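Local coordinates for sialidase B (Streptococcus pneumoniae serotype 4, PDB 4XJW), which removes terminal alpha-linked sialic acid residues from oligosaccharides, glycoproteins and glycolipids, acting as an intramolecular trans-sialidase of glycoside hydrolase family 33, at residues A[381-386]-A[398-403]; A[260-265]-A[283-288]; A[368-373]-A[405-410]. The protein carries 1 engineered substitution. All coordinates share one frame; numbering follows the deposited sequence.

Interaction 1. Residues A[381-386]-A[398-403]; sequences VEQYSV and NGKQVP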
ATOM      1  N   VAL A 381      27.377   6.803  12.544  1.00 16.98           N
ATOM      2  CA  VAL A 381      26.435   7.179  13.594  1.00 20.75           C
ATOM      3  C   VAL A 381      25.913   5.903  14.251  1.00 17.73           C
ATOM      4  O   VAL A 381      26.135   4.801  13.729  1.00 18.89           O
ATOM      5  CB  VAL A 381      25.248   7.976  13.030  1.00 18.59           C
ATOM      6  CG1 VAL A 381      25.744   9.235  12.331  1.00 20.35           C
ATOM      7  CG2 VAL A 381      24.441   7.117  12.069  1.00 20.76           C
ATOM      8  N   GLU A 382      25.231   6.052  15.383  1.00 16.30           N
ATOM      9  CA  GLU A 382      24.591   4.913  16.039  1.00 13.73           C
ATOM     10  C   GLU A 382      23.153   4.793  15.549  1.00 16.13           C
ATOM     11  O   GLU A 382      22.422   5.782  15.485  1.00 15.33           O
ATOM     12  CB  GLU A 382      24.625   5.058  17.560  1.00 19.52           C
ATOM     13  CG  GLU A 382      24.151   3.812  18.306  1.00 17.78           C
ATOM     14  CD  GLU A 382      24.270   3.960  19.815  1.00 23.44           C
ATOM     15  OE1 GLU A 382      24.792   5.000  20.267  1.00 27.03           O
ATOM     16  OE2 GLU A 382      23.826   3.044  20.536  1.00 21.27           O
ATOM     17  N   GLN A 383      22.769   3.573  15.179  1.00 13.98           N
ATOM     18  CA  GLN A 383      21.432   3.293  14.656  1.00 13.13           C
ATOM     19  C   GLN A 383      20.355   3.385  15.748  1.00 14.28           C
ATOM     20  O   GLN A 383      20.642   3.207  16.936  1.00 16.20           O
ATOM     21  CB  GLN A 383      21.435   1.906  14.007  1.00 15.74           C
ATOM     22  CG  GLN A 383      20.189   1.568  13.177  1.00 15.71           C
ATOM     23  CD  GLN A 383      20.222   0.151  12.628  1.00 18.70           C
ATOM     24  OE1 GLN A 383      20.112  -0.819  13.379  1.00 17.90           O
ATOM     25  NE2 GLN A 383      20.376   0.025  11.314  1.00 16.15           N
ATOM     26  N   TYR A 384      19.119   3.681  15.340  1.00 12.92           N
ATOM     27  CA  TYR A 384      17.975   3.691  16.246  1.00 16.80           C
ATOM     28  C   TYR A 384      17.077   2.483  16.023  1.00 14.93           C
ATOM     29  O   TYR A 384      17.009   1.946  14.915  1.00 15.80           O
ATOM     30  CB  TYR A 384      17.117   4.932  16.020  1.00 13.74           C
ATOM     31  CG  TYR A 384      17.755   6.248  16.405  1.00 15.13           C
ATOM     32  CD1 TYR A 384      18.556   6.942  15.506  1.00 14.76           C
ATOM     33  CD2 TYR A 384      17.524   6.815  17.655  1.00 16.27           C
ATOM     34  CE1 TYR A 384      19.125   8.160  15.845  1.00 17.47           C
ATOM     35  CE2 TYR A 384      18.089   8.028  18.000  1.00 15.49           C
ATOM     36  CZ  TYR A 384      18.885   8.696  17.095  1.00 18.80           C
ATOM     37  OH  TYR A 384      19.450   9.908  17.437  1.00 22.04           O
ATOM     38  N   SER A 385      16.374   2.089  17.079  1.00 14.19           N
ATOM     39  CA  SER A 385      15.301   1.105  16.999  1.00 13.80           C
ATOM     40  C   SER A 385      14.076   1.723  17.665  1.00 16.41           C
ATOM     41  O   SER A 385      14.204   2.673  18.433  1.00 17.93           O
ATOM     42  CB  SER A 385      15.689  -0.174  17.729  1.00 16.47           C
ATOM     43  OG  SER A 385      16.611  -0.951  16.983  1.00 17.38           O
ATOM     44  N   VAL A 386      12.893   1.188  17.383  1.00 15.18           N
ATOM     45  CA  VAL A 386      11.670   1.693  18.002  1.00 14.53           C
ATOM     46  C   VAL A 386      10.955   0.625  18.824  1.00 16.21           C
ATOM     47  O   VAL A 386      11.052  -0.560  18.535  1.00 15.99           O
ATOM     48  CB  VAL A 386      10.704   2.303  16.964  1.00 15.99           C
ATOM     49  CG1 VAL A 386      11.407   3.352  16.146  1.00 14.55           C
ATOM     50  CG2 VAL A 386      10.110   1.225  16.071  1.00 16.88           C
ATOM     51  N   ASN A 398      20.565   1.820  19.498  1.00 15.01           N
ATOM     52  CA  ASN A 398      20.565   0.377  19.724  1.00 14.60           C
ATOM     53  C   ASN A 398      21.945  -0.283  19.783  1.00 19.32           C
ATOM     54  O   ASN A 398      22.052  -1.505  19.736  1.00 22.55           O
ATOM     55  CB  ASN A 398      19.692  -0.321  18.673  1.00 17.18           C
ATOM     56  CG  ASN A 398      20.237  -0.168  17.264  1.00 18.86           C
ATOM     57  OD1 ASN A 398      21.431   0.066  17.060  1.00 17.77           O
ATOM     58  ND2 ASN A 398      19.363  -0.317  16.277  1.00 19.44           N
ATOM     59  N   GLY A 399      22.998   0.524  19.835  1.00 21.94           N
ATOM     60  CA  GLY A 399      24.344  -0.009  19.973  1.00 23.16           C
ATOM     61  C   GLY A 399      25.034  -0.403  18.680  1.00 23.54           C
ATOM     62  O   GLY A 399      26.221  -0.734  18.688  1.00 28.69           O
ATOM     63  N   LYS A 400      24.306  -0.377  17.569  1.00 20.94           N
ATOM     64  CA  LYS A 400      24.892  -0.714  16.270  1.00 18.75           C
ATOM     65  C   LYS A 400      25.347   0.544  15.540  1.00 22.21           C
ATOM     66  O   LYS A 400      24.668   1.565  15.592  1.00 20.32           O
ATOM     67  CB  LYS A 400      23.886  -1.498  15.418  1.00 19.02           C
ATOM     68  CG  LYS A 400      24.325  -1.768  13.981  1.00 20.28           C
ATOM     69  CD  LYS A 400      23.313  -2.639  13.243  1.00 21.07           C
ATOM     70  CE  LYS A 400      23.487  -2.533  11.727  1.00 29.01           C
ATOM     71  NZ  LYS A 400      22.832  -3.657  10.998  1.00 26.63           N
ATOM     72  N   GLN A 401      26.499   0.479  14.873  1.00 19.18           N
ATOM     73  CA  GLN A 401      26.991   1.614  14.089  1.00 18.01           C
ATOM     74  C   GLN A 401      26.739   1.407  12.597  1.00 18.35           C
ATOM     75  O   GLN A 401      26.918   0.308  12.079  1.00 20.86           O
ATOM     76  CB  GLN A 401      28.485   1.857  14.347  1.00 24.89           C
ATOM     77  CG  GLN A 401      28.797   2.401  15.745  1.00 25.20           C
ATOM     78  CD  GLN A 401      30.277   2.694  15.946  1.00 32.41           C
ATOM     79  OE1 GLN A 401      30.864   3.510  15.234  1.00 36.68           O
ATOM     80  NE2 GLN A 401      30.889   2.021  16.912  1.00 41.48           N
ATOM     81  N   VAL A 402      26.328   2.479  11.918  1.00 17.44           N
ATOM     82  CA  VAL A 402      26.145   2.482  10.470  1.00 18.70           C
ATOM     83  C   VAL A 402      26.829   3.715   9.890  1.00 18.30           C
ATOM     84  O   VAL A 402      27.087   4.674  10.622  1.00 16.00           O
ATOM     85  CB  VAL A 402      24.644   2.517  10.082  1.00 19.74           C
ATOM     86  CG1 VAL A 402      23.915   1.348  10.681  1.00 17.55           C
ATOM     87  CG2 VAL A 402      24.004   3.821  10.521  1.00 21.29           C
ATOM     88  N   PRO A 403      27.129   3.702   8.576  1.00 15.70           N
ATOM     89  CA  PRO A 403      27.772   4.869   7.964  1.00 15.54           C
ATOM     90  C   PRO A 403      26.957   6.141   8.116  1.00 20.00           C
ATOM     91  O   PRO A 403      25.733   6.106   7.981  1.00 18.84           O
ATOM     92  CB  PRO A 403      27.842   4.489   6.482  1.00 21.32           C
ATOM     93  CG  PRO A 403      27.919   3.015   6.493  1.00 16.47           C
ATOM     94  CD  PRO A 403      27.069   2.564   7.639  1.00 23.02           C
TER
HETATM   95  O   HOH W   1      20.101  -3.187  11.869  1.00 22.93           O
HETATM   96  O   HOH W   2      21.499  -1.600   8.645  1.00 25.17           O
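Asn-398 spends both N-H bonds of its amide on residues 381-386. One runs from ND2 to Ser-385 OG over 2.9 Å, nearly straight and within the amide plane. The other joins ND2 to Gln-383 OE1 at 3.0 Å, meeting an in-plane lone pair of that carbonyl; the two amides stand 78° apart. In the backbone, Asn-398 N donates to Gln-383 O. With chi1 at 64°, Asn-398 CG sits between its own backbone N and carbonyl carbon, and OD1 faces forward along the chain to accept from Lys-400 N at 3.0 Å. This is an Asx turn, a role for which asparagine is well suited, since its nitrogen can meanwhile serve the opposite strand. Gly-399 rounds the corner with phi 86°, where a CB would press on the preceding carbonyl oxygen. Its N donates to the anti lone pair of Glu-382 OE2 at 2.7 Å, a bent bond.

The corner separates two short strands, 394-398 and 400-403, both paired antiparallel with the long strand 377-387. Past it, Val-381 and Val-402 form a hydrogen-bonded pair, each N donating to the other's O, and their CG2 methyls pack 3.7 Å apart. Gln-383 N donates to Lys-400 O at 2.8 Å, while Glu-382 and Gln-401 make a non-hydrogen-bonded pair.

Gln-383 and Lys-400 extend side by side. A water donates to Gln-383 OE1 at 2.8 Å and accepts from Lys-400 NZ, giving OE1 a second donor beside Asn-398. Gln-383 NE2 is bonded to Asn-261 O, Ser-385 OG to Glu-264, and Gln-401 OE1 to Thr-380.

Interaction 2. Residues A[260-265]-A[283-288]; sequences FNDYEE and GSASFI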
ATOM      1  N   PHE A 260      17.571   3.434   3.648  1.00 11.53           N
ATOM      2  CA  PHE A 260      18.390   4.127   4.628  1.00 10.50           C
ATOM      3  C   PHE A 260      18.571   3.213   5.823  1.00 12.10           C
ATOM      4  O   PHE A 260      17.736   2.340   6.081  1.00 15.51           O
ATOM      5  CB  PHE A 260      17.695   5.397   5.115  1.00 11.76           C
ATOM      6  CG  PHE A 260      17.801   6.558   4.177  1.00 11.20           C
ATOM      7  CD1 PHE A 260      19.031   6.964   3.678  1.00 12.18           C
ATOM      8  CD2 PHE A 260      16.662   7.264   3.805  1.00  9.44           C
ATOM      9  CE1 PHE A 260      19.126   8.070   2.833  1.00 13.45           C
ATOM     10  CE2 PHE A 260      16.754   8.361   2.953  1.00 11.59           C
ATOM     11  CZ  PHE A 260      17.983   8.757   2.469  1.00 11.17           C
ATOM     12  N   ASN A 261      19.655   3.424   6.566  1.00 14.88           N
ATOM     13  CA  ASN A 261      19.991   2.530   7.668  1.00 16.21           C
ATOM     14  C   ASN A 261      20.130   3.227   9.010  1.00 14.50           C
ATOM     15  O   ASN A 261      20.632   2.636   9.980  1.00 14.81           O
ATOM     16  CB  ASN A 261      21.250   1.731   7.338  1.00 16.99           C
ATOM     17  CG  ASN A 261      21.000   0.693   6.259  1.00 22.47           C
ATOM     18  OD1 ASN A 261      19.999  -0.027   6.298  1.00 27.21           O
ATOM     19  ND2 ASN A 261      21.885   0.631   5.282  1.00 28.56           N
ATOM     20  N   ASP A 262      19.658   4.468   9.071  1.00 15.04           N
ATOM     21  CA  ASP A 262      19.660   5.207  10.323  1.00 14.09           C
ATOM     22  C   ASP A 262      18.729   4.575  11.367  1.00 12.93           C
ATOM     23  O   ASP A 262      18.982   4.676  12.571  1.00 15.20           O
ATOM     24  CB  ASP A 262      19.343   6.699  10.108  1.00 12.75           C
ATOM     25  CG  ASP A 262      18.105   6.950   9.237  1.00 13.51           C
ATOM     26  OD1 ASP A 262      17.883   6.216   8.245  1.00 15.87           O
ATOM     27  OD2 ASP A 262      17.381   7.930   9.525  1.00 15.48           O
ATOM     28  N   TYR A 263      17.662   3.929  10.904  1.00 12.77           N
ATOM     29  CA  TYR A 263      16.805   3.123  11.764  1.00 15.72           C
ATOM     30  C   TYR A 263      16.799   1.667  11.312  1.00 12.24           C
ATOM     31  O   TYR A 263      16.871   1.386  10.110  1.00 14.22           O
ATOM     32  CB  TYR A 263      15.380   3.670  11.759  1.00 12.06           C
ATOM     33  CG  TYR A 263      15.166   4.828  12.700  1.00 12.72           C
ATOM     34  CD1 TYR A 263      15.888   6.010  12.553  1.00 13.93           C
ATOM     35  CD2 TYR A 263      14.250   4.743  13.729  1.00 12.03           C
ATOM     36  CE1 TYR A 263      15.699   7.086  13.405  1.00 14.16           C
ATOM     37  CE2 TYR A 263      14.038   5.827  14.599  1.00 13.01           C
ATOM     38  CZ  TYR A 263      14.775   6.988  14.427  1.00 15.13           C
ATOM     39  OH  TYR A 263      14.599   8.058  15.278  1.00 15.34           O
ATOM     40  N   GLU A 264      16.729   0.753  12.282  1.00 14.06           N
ATOM     41  CA  GLU A 264      16.653  -0.685  12.018  1.00 16.15           C
ATOM     42  C   GLU A 264      15.396  -1.053  11.220  1.00 16.12           C
ATOM     43  O   GLU A 264      14.343  -0.446  11.391  1.00 15.43           O
ATOM     44  CB  GLU A 264      16.682  -1.456  13.348  1.00 15.29           C
ATOM     45  CG  GLU A 264      16.589  -2.983  13.228  1.00 17.33           C
ATOM     46  CD  GLU A 264      16.284  -3.680  14.553  1.00 20.56           C
ATOM     47  OE1 GLU A 264      15.927  -3.002  15.538  1.00 22.23           O
ATOM     48  OE2 GLU A 264      16.398  -4.921  14.604  1.00 23.43           O
ATOM     49  N   GLU A 265      15.511  -2.048  10.346  1.00 17.97           N
ATOM     50  CA  GLU A 265      14.341  -2.600   9.675  1.00 14.64           C
ATOM     51  C   GLU A 265      13.616  -3.528  10.645  1.00 16.18           C
ATOM     52  O   GLU A 265      14.029  -4.680  10.838  1.00 18.96           O
ATOM     53  CB  GLU A 265      14.764  -3.362   8.416  1.00 15.41           C
ATOM     54  CG  GLU A 265      15.407  -2.482   7.344  1.00 19.44           C
ATOM     55  CD  GLU A 265      16.528  -3.204   6.599  1.00 25.94           C
ATOM     56  OE1 GLU A 265      16.652  -4.442   6.748  1.00 30.44           O
ATOM     57  OE2 GLU A 265      17.282  -2.532   5.870  1.00 25.46           O
ATOM     58  N   GLY A 283      12.246  10.459  13.822  1.00 12.37           N
ATOM     59  CA  GLY A 283      13.651  10.781  13.643  1.00 14.47           C
ATOM     60  C   GLY A 283      14.345  10.070  12.489  1.00 12.59           C
ATOM     61  O   GLY A 283      15.567  10.152  12.361  1.00 13.92           O
ATOM     62  N   SER A 284      13.567   9.394  11.644  1.00 11.84           N
ATOM     63  CA  SER A 284      14.107   8.592  10.542  1.00 10.84           C
ATOM     64  C   SER A 284      14.027   9.284   9.199  1.00  9.74           C
ATOM     65  O   SER A 284      13.069  10.003   8.906  1.00 12.40           O
ATOM     66  CB  SER A 284      13.358   7.264  10.443  1.00 12.30           C
ATOM     67  OG  SER A 284      13.869   6.467   9.381  1.00 11.25           O
ATOM     68  N   ALA A 285      15.045   9.055   8.373  1.00 12.20           N
ATOM     69  CA  ALA A 285      14.967   9.417   6.956  1.00 12.58           C
ATOM     70  C   ALA A 285      14.059   8.397   6.259  1.00 12.53           C
ATOM     71  O   ALA A 285      13.830   7.295   6.770  1.00 12.32           O
ATOM     72  CB  ALA A 285      16.359   9.435   6.342  1.00 11.64           C
ATOM     73  N   SER A 286      13.521   8.762   5.100  1.00 10.67           N
ATOM     74  CA  SER A 286      12.646   7.847   4.385  1.00 10.95           C
ATOM     75  C   SER A 286      12.613   8.136   2.891  1.00 10.09           C
ATOM     76  O   SER A 286      13.019   9.207   2.435  1.00 12.37           O
ATOM     77  CB  SER A 286      11.226   7.880   4.958  1.00 10.92           C
ATOM     78  OG  SER A 286      10.649   9.181   4.823  1.00 12.62           O
ATOM     79  N   PHE A 287      12.131   7.152   2.137  1.00 10.53           N
ATOM     80  CA  PHE A 287      11.768   7.354   0.737  1.00 10.66           C
ATOM     81  C   PHE A 287      10.271   7.166   0.641  1.00 12.01           C
ATOM     82  O   PHE A 287       9.684   6.463   1.454  1.00 14.54           O
ATOM     83  CB  PHE A 287      12.464   6.348  -0.178  1.00 11.22           C
ATOM     84  CG  PHE A 287      13.967   6.380  -0.087  1.00  9.57           C
ATOM     85  CD1 PHE A 287      14.635   5.577   0.836  1.00 10.70           C
ATOM     86  CD2 PHE A 287      14.711   7.193  -0.935  1.00 11.58           C
ATOM     87  CE1 PHE A 287      16.026   5.595   0.912  1.00 11.22           C
ATOM     88  CE2 PHE A 287      16.102   7.229  -0.859  1.00 13.83           C
ATOM     89  CZ  PHE A 287      16.755   6.426   0.075  1.00 11.96           C
ATOM     90  N   ILE A 288       9.635   7.792  -0.338  1.00 11.22           N
ATOM     91  CA  ILE A 288       8.188   7.647  -0.444  1.00 10.99           C
ATOM     92  C   ILE A 288       7.745   7.923  -1.874  1.00 11.74           C
ATOM     93  O   ILE A 288       8.288   8.813  -2.511  1.00 13.64           O
ATOM     94  CB  ILE A 288       7.473   8.549   0.599  1.00 10.20           C
ATOM     95  CG1 ILE A 288       5.945   8.478   0.449  1.00  9.67           C
ATOM     96  CG2 ILE A 288       7.997   9.998   0.512  1.00 15.86           C
ATOM     97  CD1 ILE A 288       5.194   9.054   1.651  1.00 11.65           C
TER
HETATM   98  O   HOH W   3      15.838   4.570   8.597  1.00 16.27           O
HETATM   99  O   HOH W   4      18.097   9.651  11.437  1.00 16.51           O
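Phe-260 lies between Ala-285 and Phe-287, with one ring face to each. The two phenyl rings form an offset stack, their centroids 4.4 Å apart and their planes only 14° from parallel. Phe-287 brings the CE1 and CZ rim of its ring over the CD2 and CE2 rim of Phe-260, so the overlap is partial. On the opposite face, the Ala-285 methyl CB touches Phe-260 CD2 at 3.4 Å; a side chain this small lets the ring lie close to the backbone of 283-288. A CH-pi contact lies farther along: Ser-284 CB stands over a face of Tyr-263, 3.8 Å from the ring centroid. Gly-283 runs past the same tyrosine, at a place where any CB would collide with Tyr-263 OH; that hydroxyl is bonded to Glu-395.

The direct polar link is made by the buried carboxylate of Asp-262. Ala-285 N donates to the syn lone pair of Asp-262 OD2 at 2.8 Å, almost perfectly straight. Within 283-288, Ser-284 OG donates to Ala-285 O.

Two waters complete the polar network. One donates to Asp-262 OD1, at 2.6 Å, and to Ser-284 OG while accepting from Tyr-263 N; the other donates to Asp-262 OD2 and Gly-283 O. Together these donors would be expected to steady the buried negative charge.

The side chain of Ser-286 lies about 8 Å from that of Asp-232, by similarity the catalytic proton acceptor. In the sialidase beta-propeller, this loop lies against the start of strand 286-294. Phe-260 and Phe-287 both pack on Val-307 of the adjoining strand 301-308, Phe-287 also reaches Ile-239 of strand 237-244, and Tyr-263 stacks with Tyr-384 of strand 377-387.

Interaction 3. Residues A[368-373]-A[405-410]; sequences DKYEVL and NVFYKD
Val-406 fits its forked side chain around the carbonyl oxygen of Tyr-370, in a tight turn that packs against the chain entering strand 372-374 of an antiparallel sheet. The turn, type I from Asn-405 to Tyr-408, follows strand 400-403. Glu-371 and Asn-405 are joined by a single backbone bridge. Val-406 N donates to Tyr-370 O at 3.0 Å, and because chi1 of -63° sets both methyls beside that N, CG1 and CG2 flank the oxygen. A beta-branched residue suits this spot, since each branch has its own neighbour: CG1 packs on Val-372 CG2 at 3.7 Å, and CG2 comes up to the edge of the Tyr-370 ring, near its plane.

Tyr-370 takes a left-handed backbone conformation, phi 63°, and directs its CB toward the turn. Tyr-370 CD2 comes to the edge of the Phe-407 ring, 4.2 Å from CE1. Farther along, the Tyr-370 ring lies near Phe-436 and its hydroxyl is bonded to Leu-438 N.

The bend itself is tightly filled. Asn-405 CB rests over the centre of the Tyr-408 ring, 3.2 Å above its plane. With CG anti to the backbone N, chi1 -169°, the amide lies beside its own carbonyl carbon, close to the chain that follows: OD1 takes Phe-407 N at 2.9 Å on an in-plane lone pair, making an Asx turn within the beta turn. From the same amide, ND2 donates to a water at 2.9 Å, which in turn donates to Glu-371 OE2.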
ATOM      1  N   ASP A 368      29.248   8.299  -3.048  1.00 27.62           N
ATOM      2  CA  ASP A 368      28.042   8.118  -3.854  1.00 28.35           C
ATOM      3  C   ASP A 368      26.851   7.630  -3.026  1.00 28.64           C
ATOM      4  O   ASP A 368      25.706   7.729  -3.463  1.00 35.63           O
ATOM      5  CB  ASP A 368      28.285   7.189  -5.047  1.00 31.95           C
ATOM      6  CG  ASP A 368      27.048   7.052  -5.942  1.00 43.73           C
ATOM      7  OD1 ASP A 368      26.275   8.037  -6.073  1.00 43.43           O
ATOM      8  OD2 ASP A 368      26.838   5.952  -6.500  1.00 50.57           O
ATOM      9  N   LYS A 369      27.105   7.124  -1.825  1.00 22.13           N
ATOM     10  CA  LYS A 369      25.997   6.718  -0.967  1.00 23.53           C
ATOM     11  C   LYS A 369      25.487   7.894  -0.117  1.00 18.61           C
ATOM     12  O   LYS A 369      24.637   7.709   0.758  1.00 22.05           O
ATOM     13  CB  LYS A 369      26.393   5.534  -0.078  1.00 23.08           C
ATOM     14  CG  LYS A 369      27.019   4.369  -0.836  1.00 29.69           C
ATOM     15  CD  LYS A 369      27.100   3.124   0.032  1.00 33.34           C
ATOM     16  CE  LYS A 369      28.214   2.192  -0.423  1.00 37.62           C
ATOM     17  NZ  LYS A 369      28.219   0.916   0.360  1.00 41.23           N
ATOM     18  N   TYR A 370      25.993   9.095  -0.402  1.00 19.06           N
ATOM     19  CA  TYR A 370      25.684  10.300   0.377  1.00 17.99           C
ATOM     20  C   TYR A 370      26.174  10.180   1.819  1.00 20.48           C
ATOM     21  O   TYR A 370      25.631  10.800   2.735  1.00 16.75           O
ATOM     22  CB  TYR A 370      24.200  10.675   0.296  1.00 18.77           C
ATOM     23  CG  TYR A 370      23.850  11.264  -1.041  1.00 19.16           C
ATOM     24  CD1 TYR A 370      23.500  10.442  -2.106  1.00 20.28           C
ATOM     25  CD2 TYR A 370      23.910  12.636  -1.257  1.00 18.03           C
ATOM     26  CE1 TYR A 370      23.198  10.970  -3.339  1.00 19.89           C
ATOM     27  CE2 TYR A 370      23.612  13.176  -2.494  1.00 22.36           C
ATOM     28  CZ  TYR A 370      23.256  12.331  -3.530  1.00 18.32           C
ATOM     29  OH  TYR A 370      22.949  12.840  -4.771  1.00 24.29           O
ATOM     30  N   GLU A 371      27.220   9.380   1.993  1.00 20.25           N
ATOM     31  CA  GLU A 371      27.843   9.173   3.291  1.00 19.50           C
ATOM     32  C   GLU A 371      29.022  10.119   3.498  1.00 17.38           C
ATOM     33  O   GLU A 371      29.704  10.494   2.540  1.00 20.61           O
ATOM     34  CB  GLU A 371      28.273   7.715   3.428  1.00 18.94           C
ATOM     35  CG  GLU A 371      27.085   6.751   3.440  1.00 20.95           C
ATOM     36  CD  GLU A 371      27.463   5.310   3.121  1.00 25.64           C
ATOM     37  OE1 GLU A 371      28.651   5.040   2.847  1.00 25.20           O
ATOM     38  OE2 GLU A 371      26.557   4.449   3.142  1.00 28.33           O
ATOM     39  N   VAL A 372      29.251  10.509   4.750  1.00 19.48           N
ATOM     40  CA  VAL A 372      30.291  11.483   5.082  1.00 20.95           C
ATOM     41  C   VAL A 372      31.634  10.813   5.357  1.00 21.38           C
ATOM     42  O   VAL A 372      31.721   9.877   6.159  1.00 19.12           O
ATOM     43  CB  VAL A 372      29.906  12.306   6.322  1.00 19.90           C
ATOM     44  CG1 VAL A 372      30.987  13.336   6.633  1.00 20.42           C
ATOM     45  CG2 VAL A 372      28.562  12.983   6.114  1.00 21.88           C
ATOM     46  N   LEU A 373      32.680  11.298   4.694  1.00 22.21           N
ATOM     47  CA  LEU A 373      34.033  10.825   4.948  1.00 22.60           C
ATOM     48  C   LEU A 373      34.874  11.974   5.490  1.00 24.50           C
ATOM     49  O   LEU A 373      34.698  13.119   5.081  1.00 24.36           O
ATOM     50  CB  LEU A 373      34.665  10.277   3.666  1.00 24.26           C
ATOM     51  CG  LEU A 373      34.378   8.820   3.274  1.00 28.49           C
ATOM     52  CD1 LEU A 373      32.916   8.573   2.972  1.00 27.04           C
ATOM     53  CD2 LEU A 373      35.217   8.417   2.080  1.00 29.65           C
ATOM     54  N   ASN A 405      25.204   9.327   7.135  1.00 15.87           N
ATOM     55  CA  ASN A 405      24.590   9.804   5.898  1.00 15.95           C
ATOM     56  C   ASN A 405      24.051  11.216   6.109  1.00 14.14           C
ATOM     57  O   ASN A 405      23.492  11.523   7.165  1.00 15.62           O
ATOM     58  CB  ASN A 405      23.467   8.843   5.488  1.00 17.91           C
ATOM     59  CG  ASN A 405      22.949   9.100   4.090  1.00 17.87           C
ATOM     60  OD1 ASN A 405      22.372  10.144   3.816  1.00 15.75           O
ATOM     61  ND2 ASN A 405      23.137   8.135   3.202  1.00 16.89           N
ATOM     62  N   VAL A 406      24.196  12.075   5.100  1.00 15.52           N
ATOM     63  CA  VAL A 406      23.788  13.469   5.236  1.00 15.45           C
ATOM     64  C   VAL A 406      22.274  13.642   5.385  1.00 16.79           C
ATOM     65  O   VAL A 406      21.802  14.727   5.722  1.00 16.27           O
ATOM     66  CB  VAL A 406      24.305  14.356   4.076  1.00 13.51           C
ATOM     67  CG1 VAL A 406      25.822  14.388   4.062  1.00 17.92           C
ATOM     68  CG2 VAL A 406      23.741  13.881   2.733  1.00 15.98           C
ATOM     69  N   PHE A 407      21.520  12.572   5.138  1.00 14.35           N
ATOM     70  CA  PHE A 407      20.073  12.587   5.340  1.00 12.82           C
ATOM     71  C   PHE A 407      19.645  12.192   6.761  1.00 14.70           C
ATOM     72  O   PHE A 407      18.450  12.186   7.079  1.00 13.67           O
ATOM     73  CB  PHE A 407      19.400  11.676   4.302  1.00 14.00           C
ATOM     74  CG  PHE A 407      19.285  12.305   2.937  1.00 14.13           C
ATOM     75  CD1 PHE A 407      20.323  12.205   2.022  1.00 15.68           C
ATOM     76  CD2 PHE A 407      18.140  13.004   2.580  1.00 15.16           C
ATOM     77  CE1 PHE A 407      20.215  12.791   0.765  1.00 17.21           C
ATOM     78  CE2 PHE A 407      18.030  13.605   1.326  1.00 16.14           C
ATOM     79  CZ  PHE A 407      19.061  13.489   0.427  1.00 14.76           C
ATOM     80  N   TYR A 408      20.617  11.898   7.622  1.00 13.40           N
ATOM     81  CA  TYR A 408      20.328  11.353   8.947  1.00 13.79           C
ATOM     82  C   TYR A 408      20.290  12.419  10.039  1.00 15.84           C
ATOM     83  O   TYR A 408      20.948  13.458   9.936  1.00 15.06           O
ATOM     84  CB  TYR A 408      21.367  10.312   9.363  1.00 14.15           C
ATOM     85  CG  TYR A 408      21.403   9.033   8.561  1.00 13.57           C
ATOM     86  CD1 TYR A 408      20.479   8.770   7.555  1.00 15.16           C
ATOM     87  CD2 TYR A 408      22.372   8.078   8.828  1.00 15.36           C
ATOM     88  CE1 TYR A 408      20.530   7.575   6.836  1.00 15.24           C
ATOM     89  CE2 TYR A 408      22.430   6.900   8.121  1.00 14.62           C
ATOM     90  CZ  TYR A 408      21.516   6.651   7.126  1.00 14.39           C
ATOM     91  OH  TYR A 408      21.616   5.454   6.437  1.00 14.87           O
ATOM     92  N   LYS A 409      19.549  12.119  11.098  1.00 12.73           N
ATOM     93  CA  LYS A 409      19.407  13.031  12.234  1.00 13.35           C
ATOM     94  C   LYS A 409      20.744  13.227  12.949  1.00 17.40           C
ATOM     95  O   LYS A 409      21.056  14.328  13.394  1.00 18.01           O
ATOM     96  CB  LYS A 409      18.368  12.477  13.205  1.00 14.65           C
ATOM     97  CG  LYS A 409      18.260  13.233  14.524  1.00 17.62           C
ATOM     98  CD  LYS A 409      17.201  12.587  15.400  1.00 19.14           C
ATOM     99  CE  LYS A 409      17.061  13.300  16.731  1.00 28.88           C
ATOM    100  NZ  LYS A 409      16.019  12.670  17.594  1.00 35.10           N
ATOM    101  N   ASP A 410      21.545  12.167  13.021  1.00 15.92           N
ATOM    102  CA  ASP A 410      22.784  12.192  13.799  1.00 17.89           C
ATOM    103  C   ASP A 410      24.021  12.646  13.015  1.00 17.45           C
ATOM    104  O   ASP A 410      25.136  12.632  13.548  1.00 21.17           O
ATOM    105  CB  ASP A 410      23.060  10.811  14.411  1.00 19.89           C
ATOM    106  CG  ASP A 410      22.077  10.434  15.509  1.00 18.34           C
ATOM    107  OD1 ASP A 410      21.098  11.172  15.749  1.00 21.97           O
ATOM    108  OD2 ASP A 410      22.294   9.363  16.126  1.00 19.61           O
TER
HETATM  109  O   HOH W   5      24.128   5.453   3.756  1.00 24.98           O

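From the N terminus, interaction 2 closes first, joining 260-265 to 283-288 across 17 residues without helix or strand as the chain enters propeller strand 286-294. Past strand 301-308 the chain builds the ten-stranded antiparallel sheet before returning to the propeller at strand 420-426. Within that excursion interaction 3 closes a 31-residue loop, and interaction 1 closes a shorter one of 11 residues wholly inside it; interaction 2 precedes both, and none cross. The three patches nevertheless meet in space. Glu-264 N bonds to Tyr-384 O and Asn-261 N to Tyr-408 OH, tying the propeller loop to the sheet and to segment 405-410, whereas Tyr-384 OH to Asp-410 joins sheet and segment.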